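Local atomic coordinates of putative sarcosine dimethylglycine methyltransferase (Galdieria sulphuraria, PDB entry 2O57), a protein that probably transfers methyl groups from S-adenosylmethionine to a small amine such as sarcosine or dimethylglycine. Residues D55-I59 with R60-L64; Y124-A128 with G129-N133. All coordinates share one frame; numbering follows the deposited sequence.

Contact 1 of 2, residues D55-I59 with R60-L64; sequences DQDEI and REASL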
loop_
_atom_site.group_PDB
_atom_site.type_symbol
_atom_site.label_atom_id
_atom_site.label_comp_id
_atom_site.label_asym_id
_atom_site.label_seq_id
_atom_site.Cartn_x
_atom_site.Cartn_y
_atom_site.Cartn_z
ATOM N N ASP A 55 -4.287 -13.621 16.310
ATOM C CA ASP A 55 -3.882 -14.056 17.669
ATOM C C ASP A 55 -2.863 -15.213 17.597
ATOM O O ASP A 55 -2.027 -15.357 18.502
ATOM C CB ASP A 55 -5.113 -14.427 18.510
ATOM C CG ASP A 55 -5.665 -15.771 18.143
ATOM O OD1 ASP A 55 -6.408 -15.865 17.151
ATOM O OD2 ASP A 55 -5.324 -16.746 18.839
ATOM N N GLN A 56 -2.884 -15.976 16.493
ATOM C CA GLN A 56 -1.937 -17.087 16.248
ATOM C C GLN A 56 -0.628 -16.680 15.547
ATOM O O GLN A 56 0.342 -17.470 15.508
ATOM C CB GLN A 56 -2.584 -18.184 15.397
ATOM C CG GLN A 56 -3.756 -18.896 16.019
ATOM C CD GLN A 56 -3.387 -19.514 17.337
ATOM O OE1 GLN A 56 -2.467 -20.331 17.423
ATOM N NE2 GLN A 56 -4.073 -19.101 18.384
ATOM N N ASP A 57 -0.612 -15.476 14.981
ATOM C CA ASP A 57 0.536 -14.989 14.219
ATOM C C ASP A 57 1.612 -14.482 15.183
ATOM O O ASP A 57 1.342 -14.234 16.343
ATOM C CB ASP A 57 0.078 -13.890 13.247
ATOM C CG ASP A 57 1.045 -13.679 12.079
ATOM O OD1 ASP A 57 1.909 -14.526 11.833
ATOM O OD2 ASP A 57 0.917 -12.659 11.388
ATOM N N GLU A 58 2.850 -14.414 14.742
ATOM C CA GLU A 58 3.889 -13.896 15.623
ATOM C C GLU A 58 4.356 -12.521 15.142
ATOM O O GLU A 58 4.428 -12.255 13.936
ATOM C CB GLU A 58 5.084 -14.869 15.689
ATOM C CG GLU A 58 4.757 -16.328 16.067
ATOM C CD GLU A 58 4.500 -16.540 17.541
ATOM O OE1 GLU A 58 4.450 -15.531 18.309
ATOM O OE2 GLU A 58 4.354 -17.739 17.934
ATOM N N ILE A 59 4.696 -11.659 16.099
ATOM C CA ILE A 59 5.149 -10.309 15.809
ATOM C C ILE A 59 6.436 -10.342 14.941
ATOM O O ILE A 59 6.555 -9.605 13.986
ATOM C CB ILE A 59 5.359 -9.542 17.136
ATOM C CG1 ILE A 59 3.999 -9.339 17.829
ATOM C CG2 ILE A 59 6.169 -8.237 16.918
ATOM C CD1 ILE A 59 4.068 -8.622 19.173
ATOM N N ARG A 60 7.390 -11.202 15.291
ATOM C CA ARG A 60 8.610 -11.382 14.493
ATOM C C ARG A 60 8.277 -11.633 13.010
ATOM O O ARG A 60 8.803 -10.971 12.116
ATOM C CB ARG A 60 9.433 -12.582 15.040
ATOM C CG ARG A 60 10.587 -13.047 14.152
ATOM C CD ARG A 60 11.703 -12.017 14.069
ATOM N NE ARG A 60 12.501 -11.974 15.292
ATOM C CZ ARG A 60 13.127 -10.896 15.763
ATOM N NH1 ARG A 60 13.039 -9.723 15.117
ATOM N NH2 ARG A 60 13.845 -10.996 16.890
ATOM N N GLU A 61 7.418 -12.616 12.767
ATOM C CA GLU A 61 7.022 -12.986 11.398
ATOM C C GLU A 61 6.377 -11.791 10.686
ATOM O O GLU A 61 6.739 -11.480 9.565
ATOM C CB GLU A 61 6.036 -14.169 11.426
ATOM C CG GLU A 61 6.672 -15.536 11.484
ATOM C CD GLU A 61 7.420 -15.882 10.172
ATOM O OE1 GLU A 61 6.847 -16.594 9.293
ATOM O OE2 GLU A 61 8.568 -15.409 10.017
ATOM N N ALA A 62 5.399 -11.136 11.335
ATOM C CA ALA A 62 4.738 -9.956 10.749
ATOM C C ALA A 62 5.708 -8.788 10.458
ATOM O O ALA A 62 5.604 -8.133 9.428
ATOM C CB ALA A 62 3.631 -9.471 11.655
ATOM N N SER A 63 6.621 -8.508 11.391
ATOM C CA SER A 63 7.602 -7.439 11.195
ATOM C C SER A 63 8.533 -7.797 9.995
ATOM O O SER A 63 8.881 -6.915 9.216
ATOM C CB SER A 63 8.393 -7.179 12.480
ATOM O OG SER A 63 9.313 -6.141 12.292
ATOM N N LEU A 64 8.927 -9.058 9.852
ATOM C CA LEU A 64 9.654 -9.515 8.640
ATOM C C LEU A 64 8.861 -9.393 7.355
ATOM O O LEU A 64 9.431 -9.046 6.319
ATOM C CB LEU A 64 10.134 -10.973 8.754
ATOM C CG LEU A 64 11.290 -11.176 9.699
ATOM C CD1 LEU A 64 11.354 -12.650 10.069
ATOM C CD2 LEU A 64 12.607 -10.683 9.043
#

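Contact 2 of 2, residues Y124-A128 with G129-N133; sequences YNNQA and GLADN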
loop_
_atom_site.group_PDB
_atom_site.type_symbol
_atom_site.label_atom_id
_atom_site.label_comp_id
_atom_site.label_asym_id
_atom_site.label_seq_id
_atom_site.Cartn_x
_atom_site.Cartn_y
_atom_site.Cartn_z
ATOM N N TYR A 124 27.069 -5.980 16.280
ATOM C CA TYR A 124 26.359 -6.947 15.410
ATOM C C TYR A 124 26.935 -7.012 14.010
ATOM O O TYR A 124 27.077 -8.097 13.461
ATOM C CB TYR A 124 24.853 -6.655 15.292
ATOM C CG TYR A 124 24.084 -6.786 16.573
ATOM C CD1 TYR A 124 24.232 -7.906 17.385
ATOM C CD2 TYR A 124 23.229 -5.768 16.989
ATOM C CE1 TYR A 124 23.534 -8.024 18.584
ATOM C CE2 TYR A 124 22.526 -5.870 18.161
ATOM C CZ TYR A 124 22.679 -6.983 18.962
ATOM O OH TYR A 124 21.999 -7.055 20.148
ATOM N N ASN A 125 27.254 -5.862 13.427
ATOM C CA ASN A 125 27.835 -5.842 12.086
ATOM C C ASN A 125 29.214 -6.475 12.036
ATOM O O ASN A 125 29.559 -7.159 11.075
ATOM C CB ASN A 125 27.889 -4.414 11.538
ATOM C CG ASN A 125 26.486 -3.754 11.474
ATOM O OD1 ASN A 125 25.475 -4.439 11.343
ATOM N ND2 ASN A 125 26.442 -2.428 11.580
ATOM N N ASN A 126 30.007 -6.214 13.068
ATOM C CA ASN A 126 31.310 -6.851 13.212
ATOM C C ASN A 126 31.173 -8.376 13.330
ATOM O O ASN A 126 31.838 -9.090 12.600
ATOM C CB ASN A 126 32.068 -6.260 14.401
ATOM C CG ASN A 126 32.651 -4.877 14.100
ATOM O OD1 ASN A 126 33.002 -4.555 12.954
ATOM N ND2 ASN A 126 32.790 -4.059 15.151
ATOM N N GLN A 127 30.291 -8.864 14.212
ATOM C CA GLN A 127 30.057 -10.325 14.359
ATOM C C GLN A 127 29.523 -10.938 13.041
ATOM O O GLN A 127 29.871 -12.073 12.681
ATOM C CB GLN A 127 29.027 -10.616 15.451
ATOM C CG GLN A 127 29.520 -10.518 16.898
ATOM C CD GLN A 127 28.429 -10.902 17.917
ATOM O OE1 GLN A 127 27.531 -11.713 17.620
ATOM N NE2 GLN A 127 28.503 -10.309 19.128
ATOM N N ALA A 128 28.679 -10.177 12.330
ATOM C CA ALA A 128 28.072 -10.652 11.078
ATOM C C ALA A 128 29.086 -10.699 9.935
ATOM O O ALA A 128 28.848 -11.344 8.922
ATOM C CB ALA A 128 26.883 -9.760 10.690
ATOM N N GLY A 129 30.202 -10.006 10.106
ATOM C CA GLY A 129 31.158 -9.837 9.023
ATOM C C GLY A 129 30.612 -8.861 7.991
ATOM O O GLY A 129 30.933 -8.968 6.821
ATOM N N LEU A 130 29.789 -7.898 8.422
ATOM C CA LEU A 130 29.190 -6.947 7.474
ATOM C C LEU A 130 29.693 -5.509 7.623
ATOM O O LEU A 130 29.104 -4.553 7.072
ATOM C CB LEU A 130 27.651 -6.994 7.579
ATOM C CG LEU A 130 26.976 -8.351 7.272
ATOM C CD1 LEU A 130 25.464 -8.325 7.648
ATOM C CD2 LEU A 130 27.168 -8.756 5.775
ATOM N N ALA A 131 30.787 -5.349 8.367
ATOM C CA ALA A 131 31.252 -4.018 8.738
ATOM C C ALA A 131 31.811 -3.211 7.546
ATOM O O ALA A 131 31.844 -1.982 7.591
ATOM C CB ALA A 131 32.253 -4.111 9.859
ATOM N N ASP A 132 32.226 -3.889 6.474
ATOM C CA ASP A 132 32.615 -3.166 5.257
ATOM C C ASP A 132 31.408 -2.614 4.496
ATOM O O ASP A 132 31.582 -1.765 3.642
ATOM C CB ASP A 132 33.417 -4.053 4.321
ATOM C CG ASP A 132 34.733 -4.514 4.935
ATOM O OD1 ASP A 132 35.306 -3.781 5.781
ATOM O OD2 ASP A 132 35.177 -5.617 4.559
ATOM N N ASN A 133 30.202 -3.115 4.784
ATOM C CA ASN A 133 29.008 -2.651 4.076
ATOM C C ASN A 133 28.117 -1.743 4.886
ATOM O O ASN A 133 27.295 -1.022 4.317
ATOM C CB ASN A 133 28.165 -3.824 3.524
ATOM C CG ASN A 133 28.728 -4.405 2.207
ATOM O OD1 ASN A 133 28.082 -4.325 1.133
ATOM N ND2 ASN A 133 29.923 -4.994 2.287
#

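Contact 1 of 2, residues D55-I59 with R60-L64
Glu58 and Ala62 are joined by the first i to i+4 bond at the N-terminal end of helix 59-76, with Glu58 at the N-cap position. Ala62 N donates to Glu58 O over 3.0 Å, and the N-H...O angle of 174° makes this bond almost straight. One residue on, Ser63 N donates to Ile59 O at 2.8 Å, the next bond of the same i to i+4 series. The change from the extended backbone of Glu58 (psi 145°) to helical values at Ile59 marks where the helix starts.

Side chains add a looser layer around this backbone core. Glu61 CB lies 3.5 Å from Glu58 O, and Ala62 CB is 3.7 Å from the same oxygen, so the cap carbonyl has carbon neighbours as well as its amide donor. Asp57 approaches from the preceding turn. With CG anti to the backbone N (chi1 -159°), its carboxylate is brought alongside the first helical turn, where OD1 lies 4.2 Å from Glu61 CB and OD2 faces the methyl of Ala62. The two acidic side chains cross at about a right angle, and their charged oxygens do not touch.

The polar ends are fixed from farther out. Asp57 OD2 forms a salt bridge with Arg65 and accepts a bond from Lys51 N, which would probably favour its ionised form; the chain of Arg60, bent at chi2 and chi3, carries its guanidinium group beyond the segment, giving NH2 to Trp40 O and NH1 to Glu43 O. Ile59 packs against Lys244 and Val245 of helix 235-251, setting the start of helix 59-76 against that helix. Ser63 OG is hydrogen-bonded to the backbone N of His46, while Ser63 CB sits 3.4 Å from Ile59 O.

Contact 2 of 2, residues Y124-A128 with G129-N133
Leu130 N donates to Asn125 O at 2.8 Å, a bond from residue i+5 back to residue i that lies in the carbonyl plane. The second bond is tighter in sequence and poorer in direction: Gly129 N reaches Asn126 O at 3.1 Å, with the donor 68° out of the carbonyl plane. Together they turn two successive amides back into the last turn of helix 115-128. At Gly129 the backbone leaves right-handed helical values, with a positive phi of 73° that favours glycine.

Apolar contact follows the fold-back. Leu130 CD1 and Ala128 CB meet at 3.7 Å, and Leu130 CG is equally near that methyl, so the branch of the leucine lies against the alanine just two residues earlier. Leu130 holds CG beside its backbone N and anti to its carbonyl carbon (chi1 -60°), which presents the isobutyl group to Ala128. On another part of the turn, Asn126 OD1 comes within 3.2 Å of Ala131 CB, a close oxygen-to-methyl approach rather than a polar bond.

Beyond the two segments, helix 95-104 lies beside the turn: Arg98 touches Leu130, and Arg102 touches Ala128. Asn125 is buried, and its side-chain OD1 accepts from Arg98 NH1 while ND2 makes a weak hydrogen bond with Asn121 OD1. Asn125 also packs on Ile134 and Val136 of strand 134-138, which the loop enters. Positive phi at Gly129 and paired bonds from Gly129 N and Leu130 N define a Schellman motif, here ending the helix of a beta-alpha-beta crossover in a Rossmann-like methyltransferase domain.

Overall arrangement
From the N terminus, the chain passes helices 17-25 and 27-40 before contact 1 marks the entry into helix 59-76, ahead of the first sheet strand, 85-89. Helix 95-104, strand 107-112 and helix 115-128 follow, and contact 2 closes the turn by which that helix gives way to strand 134-138, an outermost strand of the sheet within this chain. The contacts are in series and neither nest nor cross. The centres of contact 1 and contact 2 lie about 26 Å apart. Contact 1 ends the loop after helix 27-40 and ties it to the start of helix 59-76, whereas contact 2 links a crossover helix to the sheet edge near helix 95-104.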